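Long-range contacts in OsmC family protein (Rhodothermus marinus, PDB 5CML), which is a carboxyl esterase of a thermophile, this chain being its esterase domain, an alpha/beta-hydrolase cut from a longer protein that also carries an OsmC domain: residues A35-N43 with D160-I168; A133-R141 with L173-E182. All blocks are in the same frame, centred on the assembly; numbering follows the deposited sequence. Where two conformers were deposited one is given.

Interaction 1 (A35-N43 with D160-I168); sequences AHCFTCSKN and DLGGRPFRI
C40 and R164 carry this contact, in which the loop that follows strand 30-36 of an alpha/beta-hydrolase fold meets the turn between strands 156-159 and 166-169 of the small antiparallel sheet. Their CA atoms lie 4.6 Å apart. One backbone bond joins them: R164 N donates a hydrogen bond to C40 O at 2.8 Å, nearly straight (175° at the hydrogen). CA of G163 approaches that same oxygen in a CA-H...O contact, and a side chain at G163 would collide with it. The R164 chain bends at chi3 (54°), which brings its guanidinium over T39; T39 O lies above one face of the group, and at 3.0 Å from NH1 its angle is too poor for a hydrogen bond. On the inner side, C40 SG turns to the F166 ring, 4.4 Å from the centroid and 67° off the normal, an oblique sulfur-aromatic contact. L161, whose side chain also touches S109 of the probable nucleophile elbow, packs its CD1 against both cysteines. That methyl lies in the plane of the F166 ring at the edge, 3.9 Å from C40 SG and 3.5 Å from C37 CB.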
loop_
_atom_site.group_PDB
_atom_site.type_symbol
_atom_site.label_atom_id
_atom_site.label_comp_id
_atom_site.label_asym_id
_atom_site.label_seq_id
_atom_site.Cartn_x
_atom_site.Cartn_y
_atom_site.Cartn_z
ATOM N N ALA A 35 1.695 -1.571 -2.330
ATOM C CA ALA A 35 0.538 -2.454 -2.183
ATOM C C ALA A 35 -0.720 -1.623 -2.308
ATOM O O ALA A 35 -0.922 -0.705 -1.535
ATOM C CB ALA A 35 0.572 -3.148 -0.871
ATOM N N HIS A 36 -1.565 -1.934 -3.276
ATOM C CA HIS A 36 -2.660 -1.026 -3.597
ATOM C C HIS A 36 -3.941 -1.750 -3.976
ATOM O O HIS A 36 -3.929 -2.952 -4.300
ATOM C CB HIS A 36 -2.244 -0.118 -4.749
ATOM C CG HIS A 36 -2.139 -0.848 -6.040
ATOM N ND1 HIS A 36 -3.212 -1.011 -6.887
ATOM C CD2 HIS A 36 -1.105 -1.520 -6.603
ATOM C CE1 HIS A 36 -2.835 -1.737 -7.927
ATOM N NE2 HIS A 36 -1.565 -2.060 -7.775
ATOM N N CYS A 37 -5.038 -0.993 -3.989
ATOM C CA CYS A 37 -6.344 -1.539 -4.343
ATOM C C CYS A 37 -6.942 -0.821 -5.551
ATOM O O CYS A 37 -8.156 -0.804 -5.718
ATOM C CB CYS A 37 -7.295 -1.443 -3.147
ATOM S SG CYS A 37 -6.712 -2.437 -1.712
ATOM N N PHE A 38 -6.099 -0.238 -6.405
ATOM C CA PHE A 38 -6.624 0.538 -7.535
ATOM C C PHE A 38 -7.211 -0.363 -8.611
ATOM O O PHE A 38 -7.919 0.105 -9.485
ATOM C CB PHE A 38 -5.548 1.426 -8.136
ATOM C CG PHE A 38 -5.145 2.534 -7.241
ATOM C CD1 PHE A 38 -6.032 3.556 -6.954
ATOM C CD2 PHE A 38 -3.896 2.555 -6.662
ATOM C CE1 PHE A 38 -5.669 4.587 -6.112
ATOM C CE2 PHE A 38 -3.531 3.577 -5.810
ATOM C CZ PHE A 38 -4.410 4.592 -5.543
ATOM N N THR A 39 -6.938 -1.658 -8.519
ATOM C CA THR A 39 -7.521 -2.628 -9.437
ATOM C C THR A 39 -9.051 -2.684 -9.308
ATOM O O THR A 39 -9.726 -3.181 -10.205
ATOM C CB THR A 39 -6.910 -4.013 -9.202
ATOM O OG1 THR A 39 -5.506 -3.860 -8.965
ATOM C CG2 THR A 39 -7.101 -4.894 -10.402
ATOM N N CYS A 40 -9.582 -2.152 -8.207
ATOM C CA CYS A 40 -11.031 -1.993 -7.997
ATOM C C CYS A 40 -11.679 -1.017 -8.975
ATOM O O CYS A 40 -12.893 -1.048 -9.169
ATOM C CB CYS A 40 -11.328 -1.506 -6.554
ATOM S SG CYS A 40 -10.970 -2.757 -5.307
ATOM N N SER A 41 -10.874 -0.145 -9.570
ATOM C CA SER A 41 -11.376 0.839 -10.535
ATOM C C SER A 41 -11.602 0.251 -11.920
ATOM O O SER A 41 -11.268 -0.896 -12.180
ATOM C CB SER A 41 -10.404 2.010 -10.664
ATOM O OG SER A 41 -10.287 2.707 -9.453
ATOM N N LYS A 42 -12.149 1.069 -12.813
ATOM C CA LYS A 42 -12.393 0.657 -14.190
ATOM C C LYS A 42 -11.092 0.499 -14.982
ATOM O O LYS A 42 -11.061 -0.177 -16.010
ATOM C CB LYS A 42 -13.307 1.669 -14.880
ATOM C CG LYS A 42 -12.699 3.060 -15.034
ATOM C CD LYS A 42 -13.782 4.129 -15.210
ATOM C CE LYS A 42 -14.467 4.447 -13.879
ATOM N NZ LYS A 42 -15.344 5.647 -13.960
ATOM N N ASN A 43 -10.023 1.125 -14.503
ATOM C CA ASN A 43 -8.722 1.032 -15.162
ATOM C C ASN A 43 -7.606 1.184 -14.137
ATOM O O ASN A 43 -7.871 1.415 -12.955
ATOM C CB ASN A 43 -8.599 2.097 -16.258
ATOM C CG ASN A 43 -8.709 3.509 -15.719
ATOM O OD1 ASN A 43 -8.031 3.877 -14.760
ATOM N ND2 ASN A 43 -9.567 4.314 -16.339
ATOM N N ASP A 160 -15.610 -4.422 -0.307
ATOM C CA ASP A 160 -16.257 -3.439 -1.166
ATOM C C ASP A 160 -15.630 -2.066 -0.912
ATOM O O ASP A 160 -15.752 -1.517 0.186
ATOM C CB ASP A 160 -17.762 -3.438 -0.886
ATOM C CG ASP A 160 -18.534 -2.408 -1.703
ATOM O OD1 ASP A 160 -17.991 -1.795 -2.653
ATOM O OD2 ASP A 160 -19.726 -2.233 -1.386
ATOM N N LEU A 161 -14.896 -1.559 -1.904
ATOM C CA LEU A 161 -14.297 -0.221 -1.844
ATOM C C LEU A 161 -14.986 0.732 -2.821
ATOM O O LEU A 161 -14.435 1.774 -3.190
ATOM C CB LEU A 161 -12.811 -0.280 -2.161
ATOM C CG LEU A 161 -11.958 -1.231 -1.332
ATOM C CD1 LEU A 161 -10.552 -1.094 -1.846
ATOM C CD2 LEU A 161 -12.058 -0.891 0.147
ATOM N N GLY A 162 -16.188 0.361 -3.246
ATOM C CA GLY A 162 -16.992 1.220 -4.103
ATOM C C GLY A 162 -16.758 0.995 -5.582
ATOM O O GLY A 162 -17.328 1.707 -6.415
ATOM N N GLY A 163 -15.913 0.019 -5.912
ATOM C CA GLY A 163 -15.696 -0.377 -7.292
ATOM C C GLY A 163 -15.945 -1.869 -7.448
ATOM O O GLY A 163 -16.944 -2.397 -6.954
ATOM N N ARG A 164 -15.033 -2.552 -8.127
ATOM C CA ARG A 164 -15.132 -3.995 -8.300
ATOM C C ARG A 164 -14.851 -4.645 -6.936
ATOM O O ARG A 164 -13.813 -4.377 -6.334
ATOM C CB ARG A 164 -14.139 -4.493 -9.346
ATOM C CG ARG A 164 -14.401 -4.013 -10.771
ATOM C CD ARG A 164 -13.112 -4.002 -11.602
ATOM N NE ARG A 164 -12.425 -5.293 -11.579
ATOM C CZ ARG A 164 -11.223 -5.521 -12.112
ATOM N NH1 ARG A 164 -10.550 -4.543 -12.710
ATOM N NH2 ARG A 164 -10.689 -6.731 -12.048
ATOM N N PRO A 165 -15.774 -5.482 -6.435
ATOM C CA PRO A 165 -15.488 -6.118 -5.149
ATOM C C PRO A 165 -14.442 -7.222 -5.280
ATOM O O PRO A 165 -14.180 -7.691 -6.392
ATOM C CB PRO A 165 -16.851 -6.691 -4.728
ATOM C CG PRO A 165 -17.589 -6.891 -5.996
ATOM C CD PRO A 165 -17.118 -5.823 -6.935
ATOM N N PHE A 166 -13.859 -7.643 -4.161
ATOM C CA PHE A 166 -12.833 -8.682 -4.214
ATOM C C PHE A 166 -12.787 -9.501 -2.937
ATOM O O PHE A 166 -13.430 -9.162 -1.949
ATOM C CB PHE A 166 -11.449 -8.065 -4.508
ATOM C CG PHE A 166 -10.963 -7.066 -3.478
ATOM C CD1 PHE A 166 -11.297 -5.728 -3.587
ATOM C CD2 PHE A 166 -10.123 -7.461 -2.441
ATOM C CE1 PHE A 166 -10.831 -4.800 -2.670
ATOM C CE2 PHE A 166 -9.641 -6.529 -1.518
ATOM C CZ PHE A 166 -10.006 -5.205 -1.629
ATOM N N ARG A 167 -12.030 -10.593 -2.980
ATOM C CA ARG A 167 -11.883 -11.480 -1.828
ATOM C C ARG A 167 -10.545 -11.289 -1.146
ATOM O O ARG A 167 -9.554 -10.994 -1.812
ATOM C CB ARG A 167 -11.991 -12.947 -2.245
ATOM C CG ARG A 167 -13.220 -13.304 -3.039
ATOM C CD ARG A 167 -12.981 -14.595 -3.814
ATOM N NE ARG A 167 -13.101 -15.755 -2.938
ATOM C CZ ARG A 167 -14.261 -16.229 -2.495
ATOM N NH1 ARG A 167 -15.395 -15.628 -2.841
ATOM N NH2 ARG A 167 -14.290 -17.291 -1.697
ATOM N N ILE A 168 -10.514 -11.474 0.170
ATOM C CA ILE A 168 -9.257 -11.575 0.911
ATOM C C ILE A 168 -9.389 -12.625 2.020
ATOM O O ILE A 168 -10.500 -13.013 2.384
ATOM C CB ILE A 168 -8.831 -10.226 1.534
ATOM C CG1 ILE A 168 -9.884 -9.733 2.528
ATOM C CG2 ILE A 168 -8.575 -9.214 0.435
ATOM C CD1 ILE A 168 -9.367 -8.608 3.425
#

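Interaction 2 (A133-R141 with L173-E182); sequences APCDPAHVR and LEELERVNLE
P137 opens helix 137-141 of the alpha/beta-hydrolase fold and meets L173 and E177, one turn apart on helix 170-179. The two short helical segments run nearly antiparallel (162°), their axes 10.8 Å apart. The proline ring is the bump: its CG rests on E177 CB at 3.9 Å. The L173 fork spreads along helix 137-141: CD1 touches P137 CB and meets V140 CG1 tip to tip, while CD2 lies against R141 CG (3.8 Å), where the two chains cross at about a right angle. Deeper, V140 CG2 faces L176 CD2, and helix 110-118 lines the floor beneath both. The salt bridge from R141 NH1 to E177 OE1 is long, 3.7 Å, with guanidinium and carboxylate planes 84° apart. D136 is the N-cap: CG, between N and C at chi1 60°, lets OD1 accept from both H139 N and H139 ND1 (2.7 Å). An alanine here removes the carboxylate, and would probably leave H139 N without its cap and the H139 ring freer to turn. At the far end, L181 CD2 presses on P134 O at 3.5 Å, a buried oxygen without a polar partner, and one water joins D136 OD2 (2.8 Å) to E182 OE2 (2.7 Å).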
loop_
_atom_site.group_PDB
_atom_site.type_symbol
_atom_site.label_atom_id
_atom_site.label_comp_id
_atom_site.label_asym_id
_atom_site.label_seq_id
_atom_site.Cartn_x
_atom_site.Cartn_y
_atom_site.Cartn_z
ATOM N N ALA A 133 -5.781 5.109 4.010
ATOM C CA ALA A 133 -5.685 3.931 4.896
ATOM C C ALA A 133 -6.674 3.993 6.071
ATOM O O ALA A 133 -6.835 5.038 6.696
ATOM C CB ALA A 133 -4.276 3.787 5.437
ATOM N N PRO A 134 -7.315 2.860 6.384
ATOM C CA PRO A 134 -8.152 2.806 7.583
ATOM C C PRO A 134 -7.271 2.675 8.816
ATOM O O PRO A 134 -6.158 2.187 8.705
ATOM C CB PRO A 134 -9.022 1.579 7.349
ATOM C CG PRO A 134 -8.183 0.679 6.519
ATOM C CD PRO A 134 -7.372 1.611 5.613
ATOM N N CYS A 135 -7.761 3.111 9.972
ATOM C CA CYS A 135 -6.919 3.172 11.158
ATOM C C CYS A 135 -7.144 2.018 12.115
ATOM O O CYS A 135 -6.289 1.745 12.955
ATOM C CB CYS A 135 -7.156 4.482 11.899
ATOM S SG CYS A 135 -8.774 4.606 12.674
ATOM N N ASP A 136 -8.292 1.353 11.997
ATOM C CA ASP A 136 -8.649 0.328 12.970
ATOM C C ASP A 136 -9.619 -0.721 12.418
ATOM O O ASP A 136 -10.176 -0.558 11.334
ATOM C CB ASP A 136 -9.231 0.996 14.234
ATOM C CG ASP A 136 -10.477 1.815 13.968
ATOM O OD1 ASP A 136 -11.211 1.554 12.989
ATOM O OD2 ASP A 136 -10.747 2.724 14.785
ATOM N N PRO A 137 -9.802 -1.830 13.152
ATOM C CA PRO A 137 -10.699 -2.869 12.642
ATOM C C PRO A 137 -12.144 -2.426 12.419
ATOM O O PRO A 137 -12.779 -2.924 11.507
ATOM C CB PRO A 137 -10.616 -3.948 13.737
ATOM C CG PRO A 137 -9.216 -3.824 14.226
ATOM C CD PRO A 137 -8.955 -2.343 14.247
ATOM N N ALA A 138 -12.670 -1.509 13.217
ATOM C CA ALA A 138 -14.041 -1.097 12.991
ATOM C C ALA A 138 -14.208 -0.503 11.591
ATOM O O ALA A 138 -15.195 -0.773 10.897
ATOM C CB ALA A 138 -14.488 -0.105 14.070
ATOM N N HIS A 139 -13.227 0.274 11.151
ATOM C CA HIS A 139 -13.336 0.919 9.851
ATOM C C HIS A 139 -13.017 -0.069 8.719
ATOM O O HIS A 139 -13.521 0.077 7.610
ATOM C CB HIS A 139 -12.448 2.164 9.814
ATOM C CG HIS A 139 -13.031 3.315 10.576
ATOM N ND1 HIS A 139 -12.730 3.568 11.896
ATOM C CD2 HIS A 139 -13.921 4.267 10.205
ATOM C CE1 HIS A 139 -13.411 4.627 12.305
ATOM N NE2 HIS A 139 -14.145 5.067 11.300
ATOM N N VAL A 140 -12.230 -1.096 8.998
ATOM C CA VAL A 140 -12.083 -2.182 8.036
ATOM C C VAL A 140 -13.377 -3.007 7.936
ATOM O O VAL A 140 -13.790 -3.362 6.832
ATOM C CB VAL A 140 -10.887 -3.101 8.402
ATOM C CG1 VAL A 140 -10.790 -4.283 7.439
ATOM C CG2 VAL A 140 -9.596 -2.296 8.359
ATOM N N ARG A 141 -14.010 -3.321 9.068
ATOM C CA ARG A 141 -15.262 -4.080 9.044
ATOM C C ARG A 141 -16.340 -3.429 8.194
ATOM O O ARG A 141 -17.160 -4.118 7.585
ATOM C CB ARG A 141 -15.795 -4.298 10.459
ATOM C CG ARG A 141 -15.047 -5.381 11.191
ATOM C CD ARG A 141 -15.781 -5.833 12.436
ATOM N NE ARG A 141 -15.855 -4.793 13.457
ATOM C CZ ARG A 141 -14.912 -4.573 14.370
ATOM N NH1 ARG A 141 -13.783 -5.301 14.369
ATOM N NH2 ARG A 141 -15.087 -3.617 15.270
ATOM N N LEU A 173 -7.803 -9.655 8.612
ATOM C CA LEU A 173 -8.363 -8.808 9.647
ATOM C C LEU A 173 -8.040 -9.373 11.004
ATOM O O LEU A 173 -7.751 -8.613 11.919
ATOM C CB LEU A 173 -9.869 -8.639 9.509
ATOM C CG LEU A 173 -10.509 -7.697 10.551
ATOM C CD1 LEU A 173 -9.738 -6.390 10.787
ATOM C CD2 LEU A 173 -11.909 -7.344 10.136
ATOM N N GLU A 174 -8.086 -10.701 11.146
ATOM C CA GLU A 174 -7.720 -11.319 12.418
ATOM C C GLU A 174 -6.323 -10.927 12.877
ATOM O O GLU A 174 -6.117 -10.574 14.044
ATOM C CB GLU A 174 -7.815 -12.840 12.332
ATOM C CG GLU A 174 -9.225 -13.323 12.182
ATOM C CD GLU A 174 -9.341 -14.838 12.216
ATOM O OE1 GLU A 174 -8.346 -15.519 12.548
ATOM O OE2 GLU A 174 -10.435 -15.344 11.903
ATOM N N GLU A 175 -5.364 -11.008 11.959
ATOM C CA GLU A 175 -3.995 -10.679 12.281
ATOM C C GLU A 175 -3.808 -9.193 12.533
ATOM O O GLU A 175 -3.046 -8.808 13.403
ATOM C CB GLU A 175 -3.078 -11.159 11.146
ATOM C CG GLU A 175 -1.592 -11.020 11.414
ATOM C CD GLU A 175 -0.737 -11.763 10.390
ATOM O OE1 GLU A 175 -1.308 -12.412 9.471
ATOM O OE2 GLU A 175 0.517 -11.705 10.508
ATOM N N LEU A 176 -4.490 -8.360 11.757
ATOM C CA LEU A 176 -4.425 -6.917 11.926
ATOM C C LEU A 176 -4.950 -6.506 13.296
ATOM O O LEU A 176 -4.349 -5.699 14.008
ATOM C CB LEU A 176 -5.236 -6.243 10.821
ATOM C CG LEU A 176 -5.178 -4.731 10.757
ATOM C CD1 LEU A 176 -3.770 -4.311 10.372
ATOM C CD2 LEU A 176 -6.200 -4.195 9.744
ATOM N N GLU A 177 -6.066 -7.112 13.682
ATOM C CA GLU A 177 -6.677 -6.847 14.965
ATOM C C GLU A 177 -5.754 -7.322 16.098
ATOM O O GLU A 177 -5.584 -6.630 17.107
ATOM C CB GLU A 177 -8.045 -7.517 14.984
ATOM C CG GLU A 177 -8.800 -7.412 16.248
ATOM C CD GLU A 177 -10.242 -7.895 16.086
ATOM O OE1 GLU A 177 -10.884 -7.561 15.055
ATOM O OE2 GLU A 177 -10.723 -8.627 16.986
ATOM N N ARG A 178 -5.096 -8.465 15.907
ATOM C CA ARG A 178 -4.196 -8.980 16.946
ATOM C C ARG A 178 -2.931 -8.112 17.096
ATOM O O ARG A 178 -2.525 -7.842 18.218
ATOM C CB ARG A 178 -3.814 -10.444 16.658
ATOM C CG ARG A 178 -2.862 -11.089 17.696
ATOM C CD ARG A 178 -3.389 -10.974 19.155
ATOM N NE ARG A 178 -4.722 -11.536 19.321
ATOM C CZ ARG A 178 -5.003 -12.771 19.740
ATOM N NH1 ARG A 178 -4.032 -13.631 20.047
ATOM N NH2 ARG A 178 -6.284 -13.144 19.866
ATOM N N VAL A 179 -2.302 -7.671 15.996
ATOM C CA VAL A 179 -1.056 -6.895 16.141
ATOM C C VAL A 179 -1.328 -5.480 16.631
ATOM O O VAL A 179 -0.477 -4.882 17.301
ATOM C CB VAL A 179 -0.218 -6.806 14.823
ATOM C CG1 VAL A 179 0.159 -8.176 14.336
ATOM C CG2 VAL A 179 -0.931 -6.021 13.733
ATOM N N ASN A 180 -2.528 -4.990 16.308
ATOM C CA ASN A 180 -3.023 -3.632 16.605
ATOM C C ASN A 180 -2.278 -2.570 15.787
ATOM O O ASN A 180 -1.092 -2.257 15.991
ATOM C CB ASN A 180 -2.951 -3.298 18.095
ATOM C CG ASN A 180 -3.631 -1.967 18.412
ATOM O OD1 ASN A 180 -2.967 -0.952 18.622
ATOM N ND2 ASN A 180 -4.962 -1.966 18.417
ATOM N N LEU A 181 -2.996 -2.036 14.820
ATOM C CA LEU A 181 -2.386 -1.106 13.886
ATOM C C LEU A 181 -1.847 0.153 14.580
ATOM O O LEU A 181 -0.730 0.592 14.278
ATOM C CB LEU A 181 -3.391 -0.768 12.798
ATOM C CG LEU A 181 -2.858 0.081 11.665
ATOM C CD1 LEU A 181 -1.630 -0.566 11.029
ATOM C CD2 LEU A 181 -3.968 0.236 10.664
ATOM N N GLU A 182 -2.589 0.704 15.534
ATOM C CA GLU A 182 -2.112 1.897 16.224
ATOM C C GLU A 182 -0.811 1.634 17.002
ATOM O O GLU A 182 0.096 2.468 16.959
ATOM C CB GLU A 182 -3.220 2.459 17.114
ATOM C CG GLU A 182 -4.182 3.321 16.279
ATOM C CD GLU A 182 -5.514 3.608 16.963
ATOM O OE1 GLU A 182 -5.570 4.547 17.776
ATOM O OE2 GLU A 182 -6.510 2.900 16.682
HETATM O O HOH W 1 -5.692 0.296 15.514
HETATM O O HOH W 2 -9.087 3.739 16.851
#

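Interactions 1 and 2 are linked through the chain, since strand 166-169 of the first runs directly into helix 170-179 of the second, and their segments alternate in sequence. Their centres are 18 Å apart and their nearest atoms about 6 Å, without touching. Both border the probable Ser-His-Asp site of S109, D200 and H229: in 160-168 the L161 side chain touches S109, whereas in 133-141 P134 lies near the putative triad without contact. Interaction 1 joins the region between strands 127-131 and 192-196 to the loop after strand 30-36, whereas interaction 2 packs two parts of that region on each other; the contact centres lie about 13 Å and 15 Å from the chain centre. A C135-C210 disulfide, seen in a structure of this protein, ties 133-141 to helix 206-214.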